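Local coordinates for protein separin (Saccharomyces cerevisiae, PDB 5U1T) that cleaves the kleisin subunit of cohesin as a caspase-like cysteine protease, releasing sister chromatids at the onset of anaphase while securin restrains it beforehand, at residues N1560-R1572 with A1583-V1595. Residues are numbered along the deposited sequence; the frame is centred on the assembly and turned at random.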
ATOM      1  N   ASN A1560      24.549 -63.720 -13.607  1.00117.47           N
ATOM      2  CA  ASN A1560      25.399 -62.790 -12.855  1.00118.83           C
ATOM      3  C   ASN A1560      25.552 -61.424 -13.541  1.00113.27           C
ATOM      4  O   ASN A1560      26.663 -61.007 -13.874  1.00107.55           O
ATOM      5  CB  ASN A1560      26.789 -63.405 -12.622  1.00124.39           C
ATOM      6  CG  ASN A1560      26.760 -64.549 -11.617  1.00125.82           C
ATOM      7  OD1 ASN A1560      25.852 -64.635 -10.785  1.00126.22           O
ATOM      8  ND2 ASN A1560      27.755 -65.432 -11.689  1.00124.28           N
ATOM      9  N   SER A1561      24.437 -60.730 -13.745  1.00112.93           N
ATOM     10  CA  SER A1561      24.473 -59.393 -14.334  1.00106.22           C
ATOM     11  C   SER A1561      25.183 -58.398 -13.429  1.00 94.30           C
ATOM     12  O   SER A1561      25.428 -58.678 -12.255  1.00 90.29           O
ATOM     13  CB  SER A1561      23.062 -58.903 -14.636  1.00 96.78           C
ATOM     14  OG  SER A1561      22.444 -59.810 -15.525  1.00102.41           O
ATOM     15  N   LEU A1562      25.518 -57.241 -13.992  1.00 88.20           N
ATOM     16  CA  LEU A1562      26.147 -56.170 -13.220  1.00 84.25           C
ATOM     17  C   LEU A1562      25.105 -55.238 -12.600  1.00 81.23           C
ATOM     18  O   LEU A1562      24.010 -55.044 -13.139  1.00 83.23           O
ATOM     19  CB  LEU A1562      27.115 -55.354 -14.095  1.00 77.77           C
ATOM     20  CG  LEU A1562      28.316 -56.068 -14.724  1.00 78.06           C
ATOM     21  CD1 LEU A1562      29.174 -55.141 -15.576  1.00 70.93           C
ATOM     22  CD2 LEU A1562      29.150 -56.698 -13.642  1.00 76.29           C
ATOM     23  N   SER A1563      25.467 -54.671 -11.454  1.00 84.35           N
ATOM     24  CA  SER A1563      24.736 -53.565 -10.844  1.00 75.09           C
ATOM     25  C   SER A1563      24.786 -52.327 -11.738  1.00 74.71           C
ATOM     26  O   SER A1563      25.665 -52.214 -12.582  1.00 71.95           O
ATOM     27  CB  SER A1563      25.323 -53.241  -9.472  1.00 72.69           C
ATOM     28  OG  SER A1563      26.615 -52.657  -9.593  1.00 74.18           O
ATOM     29  N   VAL A1564      23.865 -51.384 -11.534  1.00 77.28           N
ATOM     30  CA  VAL A1564      23.830 -50.165 -12.342  1.00 74.70           C
ATOM     31  C   VAL A1564      25.156 -49.420 -12.198  1.00 74.47           C
ATOM     32  O   VAL A1564      25.591 -48.725 -13.113  1.00 71.47           O
ATOM     33  CB  VAL A1564      22.628 -49.229 -11.949  1.00 74.76           C
ATOM     34  CG1 VAL A1564      22.934 -48.416 -10.687  1.00 70.67           C
ATOM     35  CG2 VAL A1564      22.267 -48.295 -13.093  1.00 73.43           C
ATOM     36  N   SER A1565      25.811 -49.594 -11.056  1.00 69.09           N
ATOM     37  CA  SER A1565      27.064 -48.913 -10.785  1.00 65.91           C
ATOM     38  C   SER A1565      28.216 -49.468 -11.605  1.00 68.96           C
ATOM     39  O   SER A1565      28.787 -48.761 -12.440  1.00 69.14           O
ATOM     40  CB  SER A1565      27.395 -49.003  -9.301  1.00 68.64           C
ATOM     41  OG  SER A1565      26.512 -48.191  -8.554  1.00 69.27           O
ATOM     42  N   TYR A1566      28.566 -50.727 -11.354  1.00 67.02           N
ATOM     43  CA  TYR A1566      29.615 -51.380 -12.127  1.00 63.13           C
ATOM     44  C   TYR A1566      29.288 -51.316 -13.620  1.00 67.92           C
ATOM     45  O   TYR A1566      30.181 -51.096 -14.443  1.00 63.70           O
ATOM     46  CB  TYR A1566      29.814 -52.847 -11.690  1.00 64.15           C
ATOM     47  CG  TYR A1566      30.435 -53.057 -10.310  1.00 57.22           C
ATOM     48  CD1 TYR A1566      31.758 -52.697 -10.044  1.00 54.10           C
ATOM     49  CD2 TYR A1566      29.703 -53.633  -9.284  1.00 55.23           C
ATOM     50  CE1 TYR A1566      32.324 -52.888  -8.771  1.00 50.56           C
ATOM     51  CE2 TYR A1566      30.258 -53.829  -8.023  1.00 58.59           C
ATOM     52  CZ  TYR A1566      31.563 -53.459  -7.770  1.00 61.16           C
ATOM     53  OH  TYR A1566      32.080 -53.671  -6.513  1.00 56.23           O
ATOM     54  N   ALA A1567      28.008 -51.481 -13.965  1.00 71.54           N
ATOM     55  CA  ALA A1567      27.589 -51.494 -15.368  1.00 65.28           C
ATOM     56  C   ALA A1567      27.894 -50.172 -16.046  1.00 67.08           C
ATOM     57  O   ALA A1567      28.253 -50.143 -17.216  1.00 66.10           O
ATOM     58  CB  ALA A1567      26.115 -51.806 -15.490  1.00 71.32           C
ATOM     59  N   VAL A1568      27.753 -49.076 -15.316  1.00 67.01           N
ATOM     60  CA  VAL A1568      28.034 -47.777 -15.891  1.00 66.88           C
ATOM     61  C   VAL A1568      29.538 -47.567 -16.092  1.00 67.56           C
ATOM     62  O   VAL A1568      29.969 -47.183 -17.179  1.00 64.75           O
ATOM     63  CB  VAL A1568      27.455 -46.645 -15.018  1.00 69.84           C
ATOM     64  CG1 VAL A1568      28.090 -45.312 -15.378  1.00 59.95           C
ATOM     65  CG2 VAL A1568      25.942 -46.580 -15.185  1.00 66.49           C
ATOM     66  N   SER A1569      30.339 -47.832 -15.065  1.00 64.19           N
ATOM     67  CA  SER A1569      31.776 -47.576 -15.161  1.00 69.22           C
ATOM     68  C   SER A1569      32.484 -48.480 -16.173  1.00 67.40           C
ATOM     69  O   SER A1569      33.519 -48.112 -16.736  1.00 67.02           O
ATOM     70  CB  SER A1569      32.438 -47.724 -13.791  1.00 66.81           C
ATOM     71  OG  SER A1569      32.272 -49.036 -13.293  1.00 68.39           O
ATOM     72  N   LYS A1570      31.925 -49.661 -16.403  1.00 65.78           N
ATOM     73  CA  LYS A1570      32.462 -50.553 -17.418  1.00 71.35           C
ATOM     74  C   LYS A1570      31.999 -50.107 -18.814  1.00 66.81           C
ATOM     75  O   LYS A1570      32.597 -50.487 -19.809  1.00 68.94           O
ATOM     76  CB  LYS A1570      32.047 -52.007 -17.133  1.00 71.48           C
ATOM     77  CG  LYS A1570      33.153 -53.067 -17.360  1.00 83.23           C
ATOM     78  CD  LYS A1570      34.467 -52.734 -16.621  1.00 93.96           C
ATOM     79  CE  LYS A1570      35.453 -53.921 -16.603  1.00 91.69           C
ATOM     80  NZ  LYS A1570      35.521 -54.621 -17.931  1.00 93.19           N
ATOM     81  N   SER A1571      30.959 -49.281 -18.891  1.00 67.07           N
ATOM     82  CA  SER A1571      30.392 -48.885 -20.185  1.00 64.89           C
ATOM     83  C   SER A1571      30.855 -47.527 -20.705  1.00 67.87           C
ATOM     84  O   SER A1571      30.572 -47.181 -21.851  1.00 69.54           O
ATOM     85  CB  SER A1571      28.859 -48.867 -20.120  1.00 67.36           C
ATOM     86  OG  SER A1571      28.333 -50.153 -19.862  1.00 67.03           O
ATOM     87  N   ARG A1572      31.531 -46.742 -19.869  1.00 67.03           N
ATOM     88  CA  ARG A1572      32.006 -45.433 -20.305  1.00 67.02           C
ATOM     89  C   ARG A1572      32.919 -45.562 -21.534  1.00 74.32           C
ATOM     90  O   ARG A1572      32.765 -44.829 -22.519  1.00 73.80           O
ATOM     91  CB  ARG A1572      32.734 -44.707 -19.162  1.00 63.83           C
ATOM     92  CG  ARG A1572      31.861 -44.444 -17.938  1.00 62.36           C
ATOM     93  CD  ARG A1572      32.491 -43.465 -16.963  1.00 58.90           C
ATOM     94  NE  ARG A1572      31.509 -42.459 -16.561  1.00 70.40           N
ATOM     95  CZ  ARG A1572      30.840 -42.472 -15.413  1.00 62.80           C
ATOM     96  NH1 ARG A1572      31.061 -43.427 -14.516  1.00 68.87           N
ATOM     97  NH2 ARG A1572      29.962 -41.526 -15.162  1.00 53.65           N
ATOM     98  N   ALA A1583      32.067 -39.117 -19.791  1.00 62.35           N
ATOM     99  CA  ALA A1583      32.096 -38.624 -18.415  1.00 58.91           C
ATOM    100  C   ALA A1583      30.760 -38.019 -18.013  1.00 61.90           C
ATOM    101  O   ALA A1583      30.563 -37.627 -16.861  1.00 59.64           O
ATOM    102  CB  ALA A1583      33.210 -37.595 -18.234  1.00 59.42           C
ATOM    103  N   ALA A1584      29.850 -37.946 -18.979  1.00 62.32           N
ATOM    104  CA  ALA A1584      28.567 -37.292 -18.784  1.00 60.88           C
ATOM    105  C   ALA A1584      27.590 -38.082 -17.897  1.00 57.75           C
ATOM    106  O   ALA A1584      26.911 -37.486 -17.061  1.00 52.27           O
ATOM    107  CB  ALA A1584      27.940 -37.002 -20.130  1.00 62.59           C
ATOM    108  N   PRO A1585      27.503 -39.418 -18.077  1.00 60.92           N
ATOM    109  CA  PRO A1585      26.520 -40.108 -17.225  1.00 58.94           C
ATOM    110  C   PRO A1585      26.888 -40.167 -15.750  1.00 55.69           C
ATOM    111  O   PRO A1585      28.064 -40.267 -15.438  1.00 61.30           O
ATOM    112  CB  PRO A1585      26.457 -41.520 -17.822  1.00 54.63           C
ATOM    113  CG  PRO A1585      27.559 -41.608 -18.779  1.00 60.83           C
ATOM    114  CD  PRO A1585      27.907 -40.251 -19.222  1.00 57.97           C
ATOM    115  N   VAL A1586      25.874 -40.092 -14.879  1.00 57.80           N
ATOM    116  CA  VAL A1586      26.020 -40.096 -13.419  1.00 48.79           C
ATOM    117  C   VAL A1586      24.778 -40.736 -12.774  1.00 50.33           C
ATOM    118  O   VAL A1586      23.710 -40.712 -13.365  1.00 60.96           O
ATOM    119  CB  VAL A1586      26.239 -38.650 -12.878  1.00 60.49           C
ATOM    120  CG1 VAL A1586      25.103 -37.710 -13.321  1.00 52.71           C
ATOM    121  CG2 VAL A1586      26.424 -38.644 -11.369  1.00 50.06           C
ATOM    122  N   ILE A1587      24.922 -41.339 -11.595  1.00 45.67           N
ATOM    123  CA  ILE A1587      23.812 -41.959 -10.869  1.00 52.52           C
ATOM    124  C   ILE A1587      23.570 -41.328  -9.495  1.00 56.28           C
ATOM    125  O   ILE A1587      24.513 -41.093  -8.749  1.00 63.05           O
ATOM    126  CB  ILE A1587      24.048 -43.449 -10.615  1.00 57.19           C
ATOM    127  CG1 ILE A1587      24.424 -44.195 -11.888  1.00 58.96           C
ATOM    128  CG2 ILE A1587      22.829 -44.078  -9.987  1.00 59.01           C
ATOM    129  CD1 ILE A1587      25.057 -45.567 -11.602  1.00 68.89           C
ATOM    130  N   TYR A1588      22.315 -41.065  -9.148  1.00 56.94           N
ATOM    131  CA  TYR A1588      21.973 -40.682  -7.781  1.00 57.47           C
ATOM    132  C   TYR A1588      21.063 -41.749  -7.154  1.00 61.46           C
ATOM    133  O   TYR A1588      20.244 -42.354  -7.857  1.00 62.63           O
ATOM    134  CB  TYR A1588      21.298 -39.309  -7.743  1.00 52.89           C
ATOM    135  CG  TYR A1588      22.239 -38.119  -7.807  1.00 46.06           C
ATOM    136  CD1 TYR A1588      22.792 -37.715  -9.009  1.00 43.95           C
ATOM    137  CD2 TYR A1588      22.547 -37.383  -6.668  1.00 44.66           C
ATOM    138  CE1 TYR A1588      23.624 -36.623  -9.082  1.00 45.46           C
ATOM    139  CE2 TYR A1588      23.384 -36.292  -6.732  1.00 46.53           C
ATOM    140  CZ  TYR A1588      23.925 -35.919  -7.944  1.00 49.19           C
ATOM    141  OH  TYR A1588      24.768 -34.837  -8.035  1.00 50.46           O
ATOM    142  N   GLY A1589      21.212 -41.988  -5.848  1.00 56.20           N
ATOM    143  CA  GLY A1589      20.387 -42.959  -5.150  1.00 55.80           C
ATOM    144  C   GLY A1589      21.134 -44.232  -4.789  1.00 66.76           C
ATOM    145  O   GLY A1589      22.313 -44.188  -4.424  1.00 67.57           O
ATOM    146  N   LEU A1590      20.454 -45.372  -4.898  1.00 66.21           N
ATOM    147  CA  LEU A1590      21.036 -46.664  -4.528  1.00 63.52           C
ATOM    148  C   LEU A1590      21.409 -47.524  -5.741  1.00 65.48           C
ATOM    149  O   LEU A1590      20.744 -47.478  -6.768  1.00 65.93           O
ATOM    150  CB  LEU A1590      20.060 -47.434  -3.631  1.00 65.01           C
ATOM    151  CG  LEU A1590      19.553 -46.653  -2.419  1.00 63.81           C
ATOM    152  CD1 LEU A1590      18.743 -47.546  -1.489  1.00 66.56           C
ATOM    153  CD2 LEU A1590      20.723 -46.010  -1.692  1.00 63.88           C
ATOM    154  N   PRO A1591      22.470 -48.332  -5.626  1.00 66.94           N
ATOM    155  CA  PRO A1591      22.778 -49.180  -6.779  1.00 68.66           C
ATOM    156  C   PRO A1591      21.722 -50.291  -6.955  1.00 75.61           C
ATOM    157  O   PRO A1591      21.242 -50.887  -5.981  1.00 72.27           O
ATOM    158  CB  PRO A1591      24.153 -49.745  -6.432  1.00 64.09           C
ATOM    159  CG  PRO A1591      24.179 -49.758  -4.947  1.00 66.26           C
ATOM    160  CD  PRO A1591      23.394 -48.564  -4.503  1.00 67.31           C
ATOM    161  N   ILE A1592      21.328 -50.541  -8.198  1.00 70.32           N
ATOM    162  CA  ILE A1592      20.339 -51.570  -8.453  1.00 78.01           C
ATOM    163  C   ILE A1592      20.939 -52.673  -9.316  1.00 78.12           C
ATOM    164  O   ILE A1592      21.894 -52.438 -10.059  1.00 77.36           O
ATOM    165  CB  ILE A1592      19.077 -50.994  -9.138  1.00 76.71           C
ATOM    166  CG1 ILE A1592      19.357 -50.655 -10.607  1.00 70.16           C
ATOM    167  CG2 ILE A1592      18.584 -49.777  -8.380  1.00 72.55           C
ATOM    168  CD1 ILE A1592      18.120 -50.431 -11.441  1.00 68.43           C
ATOM    169  N   LYS A1593      20.392 -53.879  -9.191  1.00 81.79           N
ATOM    170  CA  LYS A1593      20.711 -54.976 -10.103  1.00 88.49           C
ATOM    171  C   LYS A1593      19.401 -55.604 -10.574  1.00 80.88           C
ATOM    172  O   LYS A1593      18.430 -55.687  -9.821  1.00 82.30           O
ATOM    173  CB  LYS A1593      21.619 -56.012  -9.431  1.00 83.97           C
ATOM    174  CG  LYS A1593      22.178 -57.044 -10.394  1.00 91.05           C
ATOM    175  CD  LYS A1593      23.335 -57.818  -9.798  1.00 89.55           C
ATOM    176  CE  LYS A1593      22.885 -58.814  -8.747  1.00 86.20           C
ATOM    177  NZ  LYS A1593      24.078 -59.411  -8.058  1.00 87.86           N
ATOM    178  N   PHE A1594      19.350 -56.020 -11.827  1.00 80.67           N
ATOM    179  CA  PHE A1594      18.134 -56.662 -12.310  1.00 87.71           C
ATOM    180  C   PHE A1594      18.115 -58.162 -11.985  1.00 89.20           C
ATOM    181  O   PHE A1594      19.138 -58.848 -12.043  1.00 85.43           O
ATOM    182  CB  PHE A1594      17.984 -56.427 -13.803  1.00 81.73           C
ATOM    183  CG  PHE A1594      17.744 -54.994 -14.158  1.00 84.47           C
ATOM    184  CD1 PHE A1594      16.772 -54.259 -13.497  1.00 80.44           C
ATOM    185  CD2 PHE A1594      18.492 -54.374 -15.143  1.00 85.41           C
ATOM    186  CE1 PHE A1594      16.544 -52.940 -13.820  1.00 79.65           C
ATOM    187  CE2 PHE A1594      18.264 -53.049 -15.472  1.00 84.58           C
ATOM    188  CZ  PHE A1594      17.292 -52.331 -14.808  1.00 80.36           C
ATOM    189  N   VAL A1595      16.934 -58.658 -11.634  1.00 92.84           N
ATOM    190  CA  VAL A1595      16.779 -60.049 -11.217  1.00 93.95           C
ATOM    191  C   VAL A1595      15.759 -60.806 -12.079  1.00 93.99           C
ATOM    192  O   VAL A1595      14.788 -60.226 -12.582  1.00 94.97           O
ATOM    193  CB  VAL A1595      16.349 -60.126  -9.738  1.00 88.99           C
ATOM    194  CG1 VAL A1595      17.438 -59.557  -8.842  1.00 74.93           C
ATOM    195  CG2 VAL A1595      15.021 -59.388  -9.531  1.00 84.60           C
TER
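Val1564 and Ile1587 point their side chains at each other, and their ends meet: CG1 of Val1564 lies 3.7 Å from CD1 of Ile1587. CD1 of Ile1587 also lies 3.8 Å from CG2 of Val1568, one helical turn on, the two side chains sliding past each other in opposite directions. Ile1587 can reach both because its CG1 stands opposite the carbonyl carbon and the chain then runs out extended to CD1. On its other flank Val1564 rests its CB against CG1 of Ile1592 (3.8 Å).

Beside this apolar patch the backbones are tied together. Val1564 N donates to Ile1592 O over 2.7 Å, with an N-H...O angle of 151°, and the CA of Ser1563 makes a CH...O contact to that oxygen. Through Ile1592 O, strand 1592-1594 is therefore bonded to the first turn of the helix. Ser1563 is also the N-cap, its OG accepting from Tyr1566 N at 3.3 Å.

Lys1593 contributes aliphatic chain: with CG anti to the backbone N (chi1 -170°), CD comes 3.3 Å from Ser1561 O and CG passes Leu1562 O. An alanine here would lack both methylenes and would probably open a gap beside the Ser1561 and Leu1562 carbonyls. Farther along, Val1568 CG1 lies above one face of the Arg1572 guanidinium, offset toward the rim; Arg1572 NE is bonded to Gly1582 O.

Helix 1564-1571 runs antiparallel (169°) to strand 1585-1589, axes 9.7 Å apart. It packs against this last, antiparallel strand of the mixed sheet, next to 1524-1528 and backbone-bonded through Ile1587 to Arg1384, in the caspase-like protease domain.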